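PDB 6ZDQ: telomerase reverse transcriptase, which probably lengthens chromosome ends as an RNA-directed DNA polymerase, copying a template within its own RNA subunit to add telomeric repeats. Local coordinates for residues Lys231-Pro236 with Ile244-Lys249; Glu225-Gly230 with Ile432-Gly437. All blocks are in the same frame, centred on the assembly; numbering follows the deposited sequence.

Overall arrangement
The two contacts share strand 229-236, which lies between its two partners in one mixed sheet: strand 241-247 runs antiparallel to it in contact 1, and strand 436-440 parallel to it in contact 2. Their centres are 13 Å apart. Contact 1 is a local hairpin, whereas contact 2 brings together segments some 200 residues apart in sequence. They meet directly where Ile248 N approaches Cys229 O at 3.1 Å, a probable hydrogen bond, and where Cys245 SG packs on Gly230 CA at 3.5 Å. Measured between nearest atoms, contact 1 lies about 21 Å and contact 2 about 31 Å from the bound RNA, so neither touches it.

Contact 1 of 2, residues Lys231-Pro236 with Ile244-Lys249; sequences KIKLIP and ICVPIK
Val246 has CG1 beside the backbone N and roughly anti to the carbonyl carbon (chi1 -82°), which leaves CG2 between N and the carbonyl carbon, and Lys233 runs its fully extended chain across that methyl at about a right angle, Lys233 CE lying 3.7 Å from Val246 CG2. The aliphatic part of the lysine does the touching, and NZ is carried just past the methyl. The same methyl, Val246 CG2, also meets Lys231 CB at 3.7 Å, so both lysines pack on it from neighbouring directions. The Lys231 chain then bends away, passing Ile248 CG2 on its course. Further along, Ile244 CG1 takes the position between N and carbonyl carbon (chi1 60°) and meets Ile235 CG1 at 4.0 Å, the two branches lying oblique to each other.

Backbone bonds hold this antiparallel hairpin in register. Lys233 and Ile244 exchange a nearly straight pair, Lys233 N to Ile244 O at 3.0 Å and Ile244 N to Lys233 O at 3.1 Å. Lys231 and Val246 form the next pair, in which the bond from Lys231 N is weak. Between them, the non-hydrogen-bonded pair Ile232 and Cys245 points to the opposite face.

The hairpin is consistent with motifs 1 and 2 of the telomerase fingers. Beside it, helix 196-214 packs against Leu234 through Trp199, Tyr203 and Trp206, while Phe271 and Arg275 of helix 263-296 touch Pro247.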
# COMPACT_ATOMS: atom_id res chain seq x y z
N LYS A 231 -15.15 -7.72 7.88
CA LYS A 231 -16.06 -7.47 6.77
C LYS A 231 -15.42 -8.02 5.50
O LYS A 231 -14.35 -7.57 5.09
CB LYS A 231 -16.36 -5.97 6.63
CG LYS A 231 -17.77 -5.66 6.14
CD LYS A 231 -18.24 -4.30 6.65
CE LYS A 231 -17.53 -3.15 5.94
NZ LYS A 231 -17.98 -3.00 4.53
N ILE A 232 -16.08 -9.00 4.88
CA ILE A 232 -15.53 -9.66 3.70
C ILE A 232 -15.61 -8.71 2.51
O ILE A 232 -16.68 -8.20 2.17
CB ILE A 232 -16.27 -10.97 3.41
CG1 ILE A 232 -16.12 -11.93 4.59
CG2 ILE A 232 -15.76 -11.60 2.13
CD1 ILE A 232 -16.79 -13.27 4.39
N LYS A 233 -14.46 -8.46 1.89
CA LYS A 233 -14.37 -7.62 0.70
C LYS A 233 -13.50 -8.31 -0.34
O LYS A 233 -12.74 -9.24 -0.03
CB LYS A 233 -13.80 -6.23 1.03
CG LYS A 233 -14.68 -5.42 1.98
CD LYS A 233 -14.08 -4.05 2.25
CE LYS A 233 -14.97 -3.23 3.18
NZ LYS A 233 -14.38 -1.90 3.50
N LEU A 234 -13.62 -7.86 -1.59
CA LEU A 234 -12.91 -8.45 -2.72
C LEU A 234 -11.89 -7.47 -3.29
O LEU A 234 -12.17 -6.27 -3.41
CB LEU A 234 -13.88 -8.88 -3.81
CG LEU A 234 -14.82 -10.04 -3.47
CD1 LEU A 234 -15.78 -10.31 -4.61
CD2 LEU A 234 -14.02 -11.29 -3.14
N ILE A 235 -10.71 -7.99 -3.63
CA ILE A 235 -9.63 -7.20 -4.22
C ILE A 235 -9.14 -7.90 -5.49
O ILE A 235 -8.57 -9.00 -5.40
CB ILE A 235 -8.48 -6.99 -3.23
CG1 ILE A 235 -8.97 -6.28 -1.97
CG2 ILE A 235 -7.36 -6.20 -3.88
CD1 ILE A 235 -9.45 -4.87 -2.21
N PRO A 236 -9.34 -7.32 -6.67
CA PRO A 236 -8.92 -7.99 -7.92
C PRO A 236 -7.43 -7.78 -8.17
O PRO A 236 -6.95 -6.64 -8.20
CB PRO A 236 -9.77 -7.30 -8.99
CG PRO A 236 -10.00 -5.92 -8.44
CD PRO A 236 -10.05 -6.06 -6.93
N ILE A 244 -10.29 -10.68 1.31
CA ILE A 244 -9.70 -10.18 2.54
C ILE A 244 -10.82 -9.84 3.51
O ILE A 244 -12.00 -9.74 3.14
CB ILE A 244 -8.80 -8.95 2.30
CG1 ILE A 244 -9.60 -7.80 1.67
CG2 ILE A 244 -7.61 -9.32 1.43
CD1 ILE A 244 -9.96 -6.70 2.64
N CYS A 245 -10.45 -9.68 4.77
CA CYS A 245 -11.40 -9.37 5.84
C CYS A 245 -10.86 -8.19 6.63
O CYS A 245 -9.76 -8.27 7.19
CB CYS A 245 -11.61 -10.59 6.74
SG CYS A 245 -13.19 -10.59 7.62
N VAL A 246 -11.63 -7.11 6.69
CA VAL A 246 -11.23 -5.89 7.39
C VAL A 246 -11.95 -5.87 8.74
O VAL A 246 -13.19 -5.84 8.76
CB VAL A 246 -11.55 -4.63 6.57
CG1 VAL A 246 -10.45 -4.38 5.56
CG2 VAL A 246 -12.89 -4.77 5.87
N PRO A 247 -11.23 -5.90 9.86
CA PRO A 247 -11.90 -5.89 11.17
C PRO A 247 -12.72 -4.62 11.36
O PRO A 247 -12.23 -3.50 11.16
CB PRO A 247 -10.73 -5.96 12.16
CG PRO A 247 -9.59 -6.54 11.38
CD PRO A 247 -9.77 -6.02 9.98
N ILE A 248 -13.98 -4.80 11.75
CA ILE A 248 -14.87 -3.67 12.01
C ILE A 248 -14.54 -3.08 13.38
O ILE A 248 -14.09 -3.78 14.29
CB ILE A 248 -16.35 -4.11 11.93
CG1 ILE A 248 -16.66 -5.17 12.98
CG2 ILE A 248 -16.67 -4.61 10.53
CD1 ILE A 248 -18.11 -5.58 13.02
N LYS A 249 -14.76 -1.78 13.51
CA LYS A 249 -14.47 -1.07 14.76
C LYS A 249 -15.68 -1.06 15.69
O LYS A 249 -16.13 -0.01 16.15
CB LYS A 249 -14.00 0.35 14.44
CG LYS A 249 -12.78 0.40 13.54
CD LYS A 249 -12.28 1.82 13.34
CE LYS A 249 -11.04 1.84 12.47
NZ LYS A 249 -10.48 3.22 12.32

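Contact 2 of 2, residues Glu225-Gly230 with Ile432-Gly437; sequences EQLPCG and IYDVVG
Leu227 reaches over to Asp434 with one methyl and to Val436 with the other. Its CG stands beside the backbone N and anti to the carbonyl carbon (chi1 -59°), which directs both branches across the contact: CD2 comes within 3.8 Å of Asp434 CB, while CD1 meets Val436 CG2 at 4.1 Å. The leucine crosses the aspartate at about a right angle, CD2 lying against CB and the carboxylate, whose OD1 forms a salt bridge with Arg429. Pro228 supplies the next layer. Its ring lies across Val435, with Pro228 CB 3.6 Å from Val435 CG2, and its CD also leans on Asp434 CB. Val435 offers that methyl because its other branch, CG1, is anti to the backbone N (chi1 178°).

From here the two chains become neighbouring parallel strands, part of the mixed sheet that probably belongs to the fingers of the reverse transcriptase, and the link is made at the start of strand 436-440. Val436 grips the neighbouring strand at two points around Cys229: Val436 N donates to Pro228 O at 2.8 Å, nearly along the C=O axis, and Val436 O accepts from Gly230 N at 2.8 Å. Gly230 and Gly437 follow as the next parallel pair, with their CA atoms 4.6 Å apart.

Cys229 and Val436 share one face of the sheet. There Cys229 packs on Ile248 and Leu252, and Val436 meets Leu448 and Lys450 of strand 446-451.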
# COMPACT_ATOMS: atom_id res chain seq x y z
N GLU A 225 -22.73 -13.39 20.33
CA GLU A 225 -21.46 -13.73 20.95
C GLU A 225 -20.40 -12.70 20.57
O GLU A 225 -20.39 -12.17 19.45
CB GLU A 225 -21.00 -15.13 20.53
CG GLU A 225 -21.99 -16.24 20.85
CD GLU A 225 -21.48 -17.61 20.44
OE1 GLU A 225 -20.30 -17.72 20.04
OE2 GLU A 225 -22.26 -18.58 20.53
N GLN A 226 -19.50 -12.42 21.51
CA GLN A 226 -18.41 -11.47 21.28
C GLN A 226 -17.21 -12.23 20.72
O GLN A 226 -16.50 -12.92 21.46
CB GLN A 226 -18.07 -10.72 22.56
CG GLN A 226 -18.02 -11.58 23.81
CD GLN A 226 -17.66 -10.77 25.04
OE1 GLN A 226 -17.39 -9.57 24.95
NE2 GLN A 226 -17.65 -11.42 26.20
N LEU A 227 -17.00 -12.11 19.42
CA LEU A 227 -15.94 -12.77 18.69
C LEU A 227 -15.30 -11.76 17.75
O LEU A 227 -15.90 -10.73 17.44
CB LEU A 227 -16.47 -13.96 17.88
CG LEU A 227 -17.17 -15.07 18.67
CD1 LEU A 227 -17.71 -16.13 17.72
CD2 LEU A 227 -16.21 -15.69 19.67
N PRO A 228 -14.07 -12.01 17.29
CA PRO A 228 -13.47 -11.13 16.29
C PRO A 228 -14.33 -11.08 15.03
O PRO A 228 -14.67 -12.12 14.45
CB PRO A 228 -12.11 -11.77 16.02
CG PRO A 228 -11.81 -12.55 17.26
CD PRO A 228 -13.13 -13.05 17.75
N CYS A 229 -14.68 -9.87 14.62
CA CYS A 229 -15.62 -9.67 13.52
C CYS A 229 -14.99 -8.79 12.46
O CYS A 229 -14.51 -7.69 12.76
CB CYS A 229 -16.93 -9.06 14.02
SG CYS A 229 -18.27 -9.11 12.81
N GLY A 230 -15.00 -9.26 11.22
CA GLY A 230 -14.51 -8.48 10.10
C GLY A 230 -15.55 -8.30 9.01
O GLY A 230 -16.71 -8.70 9.19
N ILE A 432 -7.65 -17.17 14.95
CA ILE A 432 -7.59 -18.21 13.94
C ILE A 432 -8.98 -18.76 13.64
O ILE A 432 -9.43 -18.76 12.49
CB ILE A 432 -6.64 -19.34 14.37
CG1 ILE A 432 -5.20 -18.83 14.46
CG2 ILE A 432 -6.73 -20.52 13.41
CD1 ILE A 432 -4.23 -19.83 15.06
N TYR A 433 -9.67 -19.22 14.69
CA TYR A 433 -10.94 -19.92 14.53
C TYR A 433 -12.15 -18.98 14.67
O TYR A 433 -12.98 -18.90 13.77
CB TYR A 433 -11.03 -21.06 15.55
CG TYR A 433 -9.97 -22.12 15.38
CD1 TYR A 433 -10.18 -23.21 14.54
CD2 TYR A 433 -8.77 -22.05 16.07
CE1 TYR A 433 -9.22 -24.19 14.39
CE2 TYR A 433 -7.80 -23.02 15.92
CZ TYR A 433 -8.03 -24.09 15.07
OH TYR A 433 -7.07 -25.06 14.92
N ASP A 434 -12.24 -18.27 15.79
CA ASP A 434 -13.44 -17.53 16.16
C ASP A 434 -13.75 -16.35 15.25
O ASP A 434 -14.84 -15.78 15.37
CB ASP A 434 -13.33 -17.05 17.61
CG ASP A 434 -13.28 -18.19 18.60
OD1 ASP A 434 -12.26 -18.90 18.63
OD2 ASP A 434 -14.26 -18.37 19.36
N VAL A 435 -12.82 -15.96 14.37
CA VAL A 435 -13.06 -14.80 13.51
C VAL A 435 -14.24 -15.06 12.59
O VAL A 435 -14.35 -16.13 11.97
CB VAL A 435 -11.79 -14.46 12.71
CG1 VAL A 435 -12.06 -13.29 11.78
CG2 VAL A 435 -10.65 -14.14 13.66
N VAL A 436 -15.15 -14.08 12.51
CA VAL A 436 -16.36 -14.18 11.70
C VAL A 436 -16.44 -12.97 10.79
O VAL A 436 -16.23 -11.83 11.24
CB VAL A 436 -17.63 -14.27 12.58
CG1 VAL A 436 -18.85 -14.54 11.72
CG2 VAL A 436 -17.48 -15.33 13.66
N GLY A 437 -16.73 -13.20 9.51
CA GLY A 437 -16.89 -12.13 8.54
C GLY A 437 -18.33 -12.01 8.11
O GLY A 437 -19.05 -13.00 8.01